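Local coordinates for DNA mismatch repair protein MutS (Thermus aquaticus, PDB 1EWQ) that takes part in DNA mismatch repair, binding mismatched DNA and hydrolysing ATP weakly, at residues E83-K87 / M88-L92; E487-R490 / L491-L494; T695-F698 / E699-A702. All coordinates share one frame; numbering follows the deposited sequence.

Three local contacts, each within one short continuous segment, sample three widely separated regions of MutS. Contact 1 closes helix 78-87 in domain I, its nearest atom about 8 Å from the bound DNA. Contact 2 spans about two turns of the long helix 479-511, with its nearest atom about 10 Å from the DNA. Contact 3 lies in the ATPase region, its nearest atom about 59 Å from the DNA; there His696 reaches a sulfate, and its side chain is about 3 Å from that of Asn585, a predicted ATP-binding residue. Centres of contacts 1 and 2 are 40 Å apart and those of contacts 1 and 3 are 54 Å apart, while contacts 2 and 3 lie on opposite sides of the chain's centre, their centres 89 Å apart.

Contact 1 (E83-K87 / M88-L92); sequences ERLLK and MGFRL
Met88, a selenomethionine, folds back along the last turn of helix 78-87. Its CB lies 3.6 Å from Leu85 O, and CG is 3.7 Å from Arg84 O. The chain passes SE at 4.2 Å from Arg84 O, then bends at chi3 (-127°), which brings the terminal CE to 3.4 Å from Arg84 O and beside Arg84 CB.

The backbone forms a Schellman motif: Phe90 N returns to Leu85 O over 3.3 Å and Gly89 N to Leu86 O over 3.1 Å. Gly89, with phi 105°, is the first residue off the helix. Leu85 O is gripped a second time by Met88 N at 3.0 Å, the two donors arriving from opposite faces of its plane. That same oxygen lies in plane at the edge of the Phe90 ring, whereas Leu85 CD2 sits over one ring face. Leu85 crosses Leu92 at about a right angle, CD1 3.8 Å from Leu92 CD2, and Leu54 of helix 44-54 touches both Leu85 and Met88.

A water donates to both Leu86 O and Phe90 O. The carbonyls of Leu85 and Leu86 at the helix end thus have their acceptor needs met locally, while Leu85, Phe90 and Leu92 pack together and Lys87 to Gly89 stay exposed.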
ATOM      1  N   GLU C  83      14.242   7.628   5.360  1.00 41.02           N
ATOM      2  CA  GLU C  83      13.031   7.919   4.595  1.00 41.44           C
ATOM      3  C   GLU C  83      12.135   6.688   4.639  1.00 41.30           C
ATOM      4  O   GLU C  83      10.941   6.778   4.931  1.00 40.87           O
ATOM      5  CB  GLU C  83      13.383   8.255   3.137  1.00 42.13           C
ATOM      6  CG  GLU C  83      12.189   8.644   2.251  1.00 43.09           C
ATOM      7  CD  GLU C  83      12.587   8.914   0.799  1.00 43.87           C
ATOM      8  OE1 GLU C  83      13.436   9.805   0.548  1.00 44.59           O
ATOM      9  OE2 GLU C  83      12.050   8.233  -0.101  1.00 44.24           O
ATOM     10  N   ARG C  84      12.728   5.529   4.366  1.00 41.24           N
ATOM     11  CA  ARG C  84      11.972   4.292   4.368  1.00 41.27           C
ATOM     12  C   ARG C  84      11.455   3.934   5.748  1.00 41.01           C
ATOM     13  O   ARG C  84      10.288   3.595   5.901  1.00 40.93           O
ATOM     14  CB  ARG C  84      12.815   3.142   3.809  1.00 41.90           C
ATOM     15  CG  ARG C  84      12.861   3.085   2.283  1.00 42.53           C
ATOM     16  CD  ARG C  84      13.305   1.712   1.815  1.00 43.54           C
ATOM     17  NE  ARG C  84      14.730   1.499   2.027  1.00 44.15           N
ATOM     18  CZ  ARG C  84      15.312   0.304   2.072  1.00 44.40           C
ATOM     19  NH1 ARG C  84      14.592  -0.801   1.927  1.00 44.32           N
ATOM     20  NH2 ARG C  84      16.623   0.218   2.256  1.00 45.07           N
ATOM     21  N   LEU C  85      12.320   4.009   6.752  1.00 40.72           N
ATOM     22  CA  LEU C  85      11.915   3.678   8.110  1.00 40.78           C
ATOM     23  C   LEU C  85      10.764   4.569   8.551  1.00 40.96           C
ATOM     24  O   LEU C  85       9.795   4.100   9.151  1.00 40.82           O
ATOM     25  CB  LEU C  85      13.096   3.846   9.066  1.00 40.50           C
ATOM     26  CG  LEU C  85      14.259   2.887   8.819  1.00 40.36           C
ATOM     27  CD1 LEU C  85      15.461   3.299   9.642  1.00 39.92           C
ATOM     28  CD2 LEU C  85      13.811   1.476   9.168  1.00 39.88           C
ATOM     29  N   LEU C  86      10.868   5.856   8.249  1.00 41.25           N
ATOM     30  CA  LEU C  86       9.825   6.800   8.626  1.00 42.03           C
ATOM     31  C   LEU C  86       8.469   6.418   8.057  1.00 42.81           C
ATOM     32  O   LEU C  86       7.458   6.449   8.760  1.00 42.86           O
ATOM     33  CB  LEU C  86      10.193   8.209   8.161  1.00 41.48           C
ATOM     34  CG  LEU C  86      11.244   8.907   9.027  1.00 41.33           C
ATOM     35  CD1 LEU C  86      11.802  10.109   8.307  1.00 41.08           C
ATOM     36  CD2 LEU C  86      10.613   9.308  10.352  1.00 41.06           C
ATOM     37  N   LYS C  87       8.450   6.046   6.783  1.00 43.51           N
ATOM     38  CA  LYS C  87       7.203   5.695   6.126  1.00 44.33           C
ATOM     39  C   LYS C  87       6.579   4.409   6.654  1.00 44.53           C
ATOM     40  O   LYS C  87       5.395   4.145   6.434  1.00 44.61           O
ATOM     41  CB  LYS C  87       7.433   5.633   4.615  1.00 44.79           C
ATOM     42  CG  LYS C  87       8.025   6.942   4.092  1.00 45.57           C
ATOM     43  CD  LYS C  87       8.135   6.991   2.580  1.00 46.25           C
ATOM     44  CE  LYS C  87       8.759   8.314   2.126  1.00 46.60           C
ATOM     45  NZ  LYS C  87       7.972   9.510   2.569  1.00 46.88           N
HETATM   46  N   MSE C  88       7.367   3.620   7.373  1.00 44.66           N
HETATM   47  CA  MSE C  88       6.849   2.381   7.932  1.00 45.02           C
HETATM   48  C   MSE C  88       6.270   2.588   9.329  1.00 44.57           C
HETATM   49  O   MSE C  88       5.673   1.677   9.895  1.00 44.87           O
HETATM   50  CB  MSE C  88       7.942   1.305   7.959  1.00 45.84           C
HETATM   51  CG  MSE C  88       8.193   0.653   6.603  1.00 46.92           C
HETATM   52 SE   MSE C  88       9.751  -0.507   6.520  1.00 49.49          SE
HETATM   53  CE  MSE C  88      10.621   0.306   4.991  1.00 48.08           C
ATOM     54  N   GLY C  89       6.443   3.788   9.882  1.00 44.10           N
ATOM     55  CA  GLY C  89       5.909   4.071  11.204  1.00 43.12           C
ATOM     56  C   GLY C  89       6.910   4.120  12.347  1.00 42.66           C
ATOM     57  O   GLY C  89       6.511   4.140  13.511  1.00 42.32           O
ATOM     58  N   PHE C  90       8.203   4.140  12.033  1.00 42.08           N
ATOM     59  CA  PHE C  90       9.240   4.200  13.064  1.00 41.56           C
ATOM     60  C   PHE C  90       9.587   5.634  13.453  1.00 41.26           C
ATOM     61  O   PHE C  90       9.382   6.567  12.679  1.00 41.23           O
ATOM     62  CB  PHE C  90      10.558   3.577  12.582  1.00 41.73           C
ATOM     63  CG  PHE C  90      10.517   2.091  12.361  1.00 41.85           C
ATOM     64  CD1 PHE C  90      10.121   1.566  11.135  1.00 41.78           C
ATOM     65  CD2 PHE C  90      10.920   1.217  13.367  1.00 41.80           C
ATOM     66  CE1 PHE C  90      10.132   0.192  10.917  1.00 41.83           C
ATOM     67  CE2 PHE C  90      10.932  -0.160  13.158  1.00 41.60           C
ATOM     68  CZ  PHE C  90      10.540  -0.673  11.935  1.00 41.69           C
ATOM     69  N   ARG C  91      10.117   5.794  14.661  1.00 41.02           N
ATOM     70  CA  ARG C  91      10.617   7.083  15.136  1.00 40.85           C
ATOM     71  C   ARG C  91      12.108   6.750  15.235  1.00 40.24           C
ATOM     72  O   ARG C  91      12.455   5.638  15.611  1.00 40.18           O
ATOM     73  CB  ARG C  91      10.091   7.441  16.529  1.00 41.33           C
ATOM     74  CG  ARG C  91       8.627   7.865  16.612  1.00 42.27           C
ATOM     75  CD  ARG C  91       8.372   8.540  17.957  1.00 42.46           C
ATOM     76  NE  ARG C  91       6.962   8.620  18.316  1.00 43.01           N
ATOM     77  CZ  ARG C  91       6.224   7.580  18.697  1.00 43.32           C
ATOM     78  NH1 ARG C  91       6.763   6.369  18.772  1.00 43.19           N
ATOM     79  NH2 ARG C  91       4.945   7.751  19.011  1.00 43.13           N
ATOM     80  N   LEU C  92      12.994   7.683  14.909  1.00 39.83           N
ATOM     81  CA  LEU C  92      14.417   7.367  14.963  1.00 39.18           C
ATOM     82  C   LEU C  92      15.270   8.240  15.876  1.00 39.28           C
ATOM     83  O   LEU C  92      15.213   9.466  15.819  1.00 39.43           O
ATOM     84  CB  LEU C  92      15.010   7.419  13.556  1.00 38.53           C
ATOM     85  CG  LEU C  92      14.217   6.735  12.443  1.00 37.92           C
ATOM     86  CD1 LEU C  92      14.843   7.075  11.102  1.00 37.21           C
ATOM     87  CD2 LEU C  92      14.181   5.241  12.681  1.00 37.48           C
TER
HETATM   88  O   HOH W   1       7.331   7.516  11.017  1.00 29.94           O

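Contact 2 (E487-R490 / L491-L494); sequences EVYR and LEAL
Glu492 CG stands anti to the carbonyl carbon (chi1 -75°), and the chain runs straight on from there, carrying the carboxylate back along the helix towards Val488 and Tyr489. Val488 meets it with CG1, the branch anti to the backbone N (chi1 162°). The outcome is a tight approach, Glu492 OE2 lying 3.1 Å from Val488 CG1 where the two chains pass at a slant. On the way, Glu492 CG comes within 3.3 Å of Val488 O. The other carboxylate oxygen serves a second neighbour: Glu492 OE1 is 4.0 Å from Tyr489 CD1, at the ring edge and near its plane. These two side chains run alongside and point the same way, but the ring and carboxylate planes are turned 63° apart, which excludes a flat stack. The far end of the tyrosine is held elsewhere, its OH hydrogen-bonded to Tyr442 OH.

With an alanine in place of Glu492, the carboxylate would be gone, and Val488 CG1 and the Tyr489 edge would probably lose their shared neighbour, opening a gap on this side of the turn.

Further round the helix, Leu491 CD2 lies 3.9 Å from Arg490 NH2, oblique to the guanidinium. Arg490 NH1 is modelled in a salt bridge with Glu487 OE2, but NH1 is too close to a neighbour, which makes its place less sure. In the backbone, Glu492 N donates to Val488 O over 2.9 Å, and Ala493 N reaches Tyr489 O at the same 2.9 Å.

Val488, Leu491, Glu492 and Leu494 all touch helix 406-433, through His415, Ala414 and Leu411. The repeated i to i+4 backbone bonds, with side chains meeting one turn apart, are those of a regular alpha-helix, here one of two long helices packed together in the MutS domain III region.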
ATOM      1  N   GLU C 487      54.393  12.937   4.178  1.00 46.32           N
ATOM      2  CA  GLU C 487      54.214  14.355   3.909  1.00 45.70           C
ATOM      3  C   GLU C 487      52.867  14.581   3.224  1.00 45.15           C
ATOM      4  O   GLU C 487      52.066  15.398   3.667  1.00 45.03           O
ATOM      5  CB  GLU C 487      55.355  14.859   3.017  1.00 45.90           C
ATOM      6  CG  GLU C 487      55.306  16.340   2.657  1.00 46.39           C
ATOM      7  CD  GLU C 487      55.308  17.246   3.878  1.00 46.92           C
ATOM      8  OE1 GLU C 487      55.717  16.783   4.969  1.00 47.14           O
ATOM      9  OE2 GLU C 487      54.911  18.426   3.743  1.00 47.10           O
ATOM     10  N   VAL C 488      52.626  13.849   2.142  1.00 44.55           N
ATOM     11  CA  VAL C 488      51.383  13.962   1.399  1.00 43.94           C
ATOM     12  C   VAL C 488      50.188  13.738   2.322  1.00 43.76           C
ATOM     13  O   VAL C 488      49.181  14.439   2.228  1.00 43.36           O
ATOM     14  CB  VAL C 488      51.351  12.950   0.226  1.00 43.90           C
ATOM     15  CG1 VAL C 488      49.933  12.750  -0.268  1.00 43.78           C
ATOM     16  CG2 VAL C 488      52.225  13.462  -0.912  1.00 43.73           C
ATOM     17  N   TYR C 489      50.309  12.764   3.220  1.00 43.60           N
ATOM     18  CA  TYR C 489      49.235  12.468   4.157  1.00 43.75           C
ATOM     19  C   TYR C 489      48.980  13.635   5.113  1.00 43.66           C
ATOM     20  O   TYR C 489      47.825  13.965   5.409  1.00 43.51           O
ATOM     21  CB  TYR C 489      49.552  11.204   4.960  1.00 44.15           C
ATOM     22  CG  TYR C 489      49.416   9.912   4.176  1.00 44.43           C
ATOM     23  CD1 TYR C 489      48.711   9.870   2.969  1.00 44.74           C
ATOM     24  CD2 TYR C 489      49.942   8.721   4.668  1.00 44.72           C
ATOM     25  CE1 TYR C 489      48.528   8.671   2.279  1.00 44.80           C
ATOM     26  CE2 TYR C 489      49.765   7.515   3.984  1.00 45.06           C
ATOM     27  CZ  TYR C 489      49.056   7.499   2.792  1.00 45.02           C
ATOM     28  OH  TYR C 489      48.865   6.306   2.129  1.00 45.41           O
ATOM     29  N   ARG C 490      50.055  14.267   5.585  1.00 43.25           N
ATOM     30  CA  ARG C 490      49.926  15.398   6.501  1.00 42.97           C
ATOM     31  C   ARG C 490      49.194  16.535   5.803  1.00 42.25           C
ATOM     32  O   ARG C 490      48.302  17.160   6.373  1.00 42.08           O
ATOM     33  CB  ARG C 490      51.304  15.892   6.976  1.00 43.33           C
ATOM     34  CG  ARG C 490      51.216  16.981   8.042  1.00 43.91           C
ATOM     35  CD  ARG C 490      52.584  17.549   8.463  1.00 44.72           C
ATOM     36  NE  ARG C 490      52.821  18.880   7.905  1.00 44.99           N
ATOM     37  CZ  ARG C 490      53.259  19.101   6.672  1.00 45.44           C
ATOM     38  NH1 ARG C 490      53.517  18.072   5.878  1.00 46.18           N
ATOM     39  NH2 ARG C 490      53.429  20.339   6.223  1.00 45.29           N
ATOM     40  N   LEU C 491      49.577  16.805   4.562  1.00 41.52           N
ATOM     41  CA  LEU C 491      48.937  17.862   3.806  1.00 41.15           C
ATOM     42  C   LEU C 491      47.456  17.559   3.632  1.00 41.00           C
ATOM     43  O   LEU C 491      46.610  18.403   3.900  1.00 40.96           O
ATOM     44  CB  LEU C 491      49.607  18.022   2.443  1.00 40.92           C
ATOM     45  CG  LEU C 491      51.019  18.594   2.518  1.00 40.82           C
ATOM     46  CD1 LEU C 491      51.602  18.746   1.125  1.00 40.65           C
ATOM     47  CD2 LEU C 491      50.967  19.942   3.225  1.00 40.81           C
ATOM     48  N   GLU C 492      47.151  16.343   3.197  1.00 40.97           N
ATOM     49  CA  GLU C 492      45.770  15.938   2.991  1.00 40.93           C
ATOM     50  C   GLU C 492      44.933  16.121   4.254  1.00 41.01           C
ATOM     51  O   GLU C 492      43.793  16.574   4.187  1.00 40.71           O
ATOM     52  CB  GLU C 492      45.723  14.483   2.500  1.00 40.27           C
ATOM     53  CG  GLU C 492      46.145  14.346   1.034  1.00 39.52           C
ATOM     54  CD  GLU C 492      46.266  12.903   0.554  1.00 38.88           C
ATOM     55  OE1 GLU C 492      45.753  11.985   1.225  1.00 38.77           O
ATOM     56  OE2 GLU C 492      46.869  12.692  -0.513  1.00 38.25           O
ATOM     57  N   ALA C 493      45.504  15.783   5.404  1.00 41.66           N
ATOM     58  CA  ALA C 493      44.796  15.931   6.671  1.00 42.29           C
ATOM     59  C   ALA C 493      44.575  17.410   7.007  1.00 42.73           C
ATOM     60  O   ALA C 493      43.516  17.791   7.512  1.00 42.96           O
ATOM     61  CB  ALA C 493      45.573  15.253   7.783  1.00 42.38           C
ATOM     62  N   LEU C 494      45.575  18.241   6.726  1.00 43.05           N
ATOM     63  CA  LEU C 494      45.460  19.666   6.998  1.00 43.26           C
ATOM     64  C   LEU C 494      44.466  20.307   6.049  1.00 43.18           C
ATOM     65  O   LEU C 494      43.741  21.226   6.428  1.00 42.94           O
ATOM     66  CB  LEU C 494      46.813  20.366   6.856  1.00 43.56           C
ATOM     67  CG  LEU C 494      47.778  20.286   8.039  1.00 44.12           C
ATOM     68  CD1 LEU C 494      48.943  21.232   7.784  1.00 44.01           C
ATOM     69  CD2 LEU C 494      47.066  20.675   9.334  1.00 44.42           C
TER

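Contact 3 (T695-F698 / E699-A702); sequences THYF and ELTA. With SO4 (sulfate ion), chain F.
The predicted ATP site is the setting here: residues 695-698 follow strand 690-694, and His696 NE2 makes a weak hydrogen bond with Asn585 of the probable P-loop (Walker A), an arrangement consistent with the histidine-bearing loop of ABC-type ATPases. His696 ND1 donates to O3 of a sulfate, probably from the crystallisation liquor, over 3.0 Å at 140°, with O3 near the ring plane at its edge. Tyr737 N and, on the second subunit, Thr668 OG1 and Ser669 OG also bond the ion.

The loop is set by an ST turn, in which Tyr697 N donates to Thr695 OG1 over 3.1 Å at 164°. The chain then enters a short, weakly bonded helix. Leu700 N bonds to Tyr697 O at 3.2 Å, while Leu700 CG rests 3.8 Å from Tyr697 CB and Leu700 CD1 comes to the edge of the tyrosine ring.

Phe698 O is held twice by Thr701. With chi1 at 72°, OG1 sits between the backbone N and carbonyl carbon, and it donates to Phe698 O over a short 2.5 Å, in the carbonyl plane and on a lone pair. Thr701 N reaches the same Phe698 O at 2.9 Å from above that plane.

Glu699, bent at chi2, turns OE2 back beside Tyr697 CB, at 3.6 Å. A water donates to both this OE2 and His696 O, and Glu699 OE1 is hydrogen-bonded to Ser670 OG of the second subunit.

Local bonds thus hold the turn, while groups of both subunits bind the sulfate and Glu699 bonds across to the second, consistent with a nucleotide site at the interface.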
ATOM      1  N   THR C 695     -33.058  17.136  -4.191  1.00 24.98           N
ATOM      2  CA  THR C 695     -33.959  16.127  -3.633  1.00 25.87           C
ATOM      3  C   THR C 695     -34.880  15.547  -4.697  1.00 26.37           C
ATOM      4  O   THR C 695     -34.947  16.063  -5.811  1.00 26.80           O
ATOM      5  CB  THR C 695     -34.834  16.743  -2.504  1.00 25.56           C
ATOM      6  OG1 THR C 695     -35.686  15.739  -1.932  1.00 26.35           O
ATOM      7  CG2 THR C 695     -35.693  17.868  -3.057  1.00 25.87           C
ATOM      8  N   HIS C 696     -35.578  14.468  -4.351  1.00 27.01           N
ATOM      9  CA  HIS C 696     -36.530  13.839  -5.262  1.00 27.88           C
ATOM     10  C   HIS C 696     -37.937  14.151  -4.780  1.00 28.57           C
ATOM     11  O   HIS C 696     -38.906  13.926  -5.494  1.00 29.27           O
ATOM     12  CB  HIS C 696     -36.355  12.321  -5.281  1.00 27.75           C
ATOM     13  CG  HIS C 696     -35.075  11.877  -5.907  1.00 27.81           C
ATOM     14  ND1 HIS C 696     -34.747  12.176  -7.211  1.00 27.86           N
ATOM     15  CD2 HIS C 696     -34.022  11.193  -5.398  1.00 27.52           C
ATOM     16  CE1 HIS C 696     -33.543  11.700  -7.477  1.00 28.21           C
ATOM     17  NE2 HIS C 696     -33.082  11.101  -6.394  1.00 28.13           N
ATOM     18  N   TYR C 697     -38.045  14.662  -3.558  1.00 28.92           N
ATOM     19  CA  TYR C 697     -39.351  14.978  -2.990  1.00 29.39           C
ATOM     20  C   TYR C 697     -40.078  16.108  -3.709  1.00 29.45           C
ATOM     21  O   TYR C 697     -39.739  17.285  -3.542  1.00 29.38           O
ATOM     22  CB  TYR C 697     -39.196  15.339  -1.513  1.00 29.38           C
ATOM     23  CG  TYR C 697     -38.779  14.177  -0.634  1.00 29.52           C
ATOM     24  CD1 TYR C 697     -38.055  14.396   0.532  1.00 29.45           C
ATOM     25  CD2 TYR C 697     -39.168  12.868  -0.936  1.00 29.47           C
ATOM     26  CE1 TYR C 697     -37.735  13.352   1.381  1.00 29.90           C
ATOM     27  CE2 TYR C 697     -38.854  11.809  -0.088  1.00 29.53           C
ATOM     28  CZ  TYR C 697     -38.139  12.060   1.069  1.00 29.81           C
ATOM     29  OH  TYR C 697     -37.826  11.035   1.935  1.00 30.03           O
ATOM     30  N   PHE C 698     -41.064  15.754  -4.526  1.00 29.70           N
ATOM     31  CA  PHE C 698     -41.841  16.777  -5.218  1.00 30.29           C
ATOM     32  C   PHE C 698     -42.612  17.527  -4.134  1.00 30.29           C
ATOM     33  O   PHE C 698     -42.930  18.702  -4.278  1.00 29.79           O
ATOM     34  CB  PHE C 698     -42.847  16.162  -6.202  1.00 30.64           C
ATOM     35  CG  PHE C 698     -42.237  15.673  -7.486  1.00 31.29           C
ATOM     36  CD1 PHE C 698     -41.651  14.409  -7.563  1.00 31.32           C
ATOM     37  CD2 PHE C 698     -42.268  16.470  -8.631  1.00 31.45           C
ATOM     38  CE1 PHE C 698     -41.108  13.939  -8.757  1.00 31.34           C
ATOM     39  CE2 PHE C 698     -41.724  16.009  -9.836  1.00 31.92           C
ATOM     40  CZ  PHE C 698     -41.143  14.738  -9.897  1.00 31.90           C
ATOM     41  N   GLU C 699     -42.904  16.825  -3.044  1.00 30.48           N
ATOM     42  CA  GLU C 699     -43.640  17.425  -1.951  1.00 31.18           C
ATOM     43  C   GLU C 699     -42.957  18.697  -1.431  1.00 31.46           C
ATOM     44  O   GLU C 699     -43.634  19.652  -1.061  1.00 31.67           O
ATOM     45  CB  GLU C 699     -43.862  16.402  -0.816  1.00 31.15           C
ATOM     46  CG  GLU C 699     -42.801  15.327  -0.699  1.00 31.64           C
ATOM     47  CD  GLU C 699     -42.977  14.198  -1.710  1.00 31.45           C
ATOM     48  OE1 GLU C 699     -43.743  13.237  -1.439  1.00 31.09           O
ATOM     49  OE2 GLU C 699     -42.348  14.286  -2.781  1.00 31.05           O
ATOM     50  N   LEU C 700     -41.626  18.729  -1.432  1.00 31.65           N
ATOM     51  CA  LEU C 700     -40.898  19.911  -0.956  1.00 31.66           C
ATOM     52  C   LEU C 700     -41.026  21.102  -1.908  1.00 31.86           C
ATOM     53  O   LEU C 700     -40.919  22.252  -1.484  1.00 31.49           O
ATOM     54  CB  LEU C 700     -39.413  19.591  -0.758  1.00 31.24           C
ATOM     55  CG  LEU C 700     -39.047  18.594   0.349  1.00 31.22           C
ATOM     56  CD1 LEU C 700     -37.520  18.469   0.456  1.00 30.91           C
ATOM     57  CD2 LEU C 700     -39.612  19.073   1.662  1.00 31.28           C
ATOM     58  N   THR C 701     -41.264  20.828  -3.188  1.00 32.15           N
ATOM     59  CA  THR C 701     -41.380  21.900  -4.183  1.00 32.63           C
ATOM     60  C   THR C 701     -42.572  22.842  -4.003  1.00 33.28           C
ATOM     61  O   THR C 701     -42.577  23.949  -4.543  1.00 33.53           O
ATOM     62  CB  THR C 701     -41.466  21.337  -5.613  1.00 32.32           C
ATOM     63  OG1 THR C 701     -42.742  20.720  -5.809  1.00 31.81           O
ATOM     64  CG2 THR C 701     -40.364  20.304  -5.848  1.00 32.17           C
ATOM     65  N   ALA C 702     -43.574  22.428  -3.240  1.00 33.66           N
ATOM     66  CA  ALA C 702     -44.751  23.272  -3.056  1.00 34.28           C
ATOM     67  C   ALA C 702     -44.959  23.891  -1.672  1.00 34.30           C
ATOM     68  O   ALA C 702     -46.062  24.313  -1.351  1.00 34.53           O
ATOM     69  CB  ALA C 702     -45.997  22.489  -3.455  1.00 34.32           C
TER
HETATM   70  S   SO4 F 852     -37.087  11.181  -9.985  1.00 36.38           S
HETATM   71  O1  SO4 F 852     -38.403  10.543  -9.797  1.00 37.25           O
HETATM   72  O2  SO4 F 852     -36.904  11.564 -11.396  1.00 36.23           O
HETATM   73  O3  SO4 F 852     -37.019  12.373  -9.128  1.00 36.76           O
HETATM   74  O4  SO4 F 852     -36.035  10.227  -9.597  1.00 36.56           O
HETATM   75  O   HOH W   2     -41.608  12.698  -4.473  1.00 33.30           O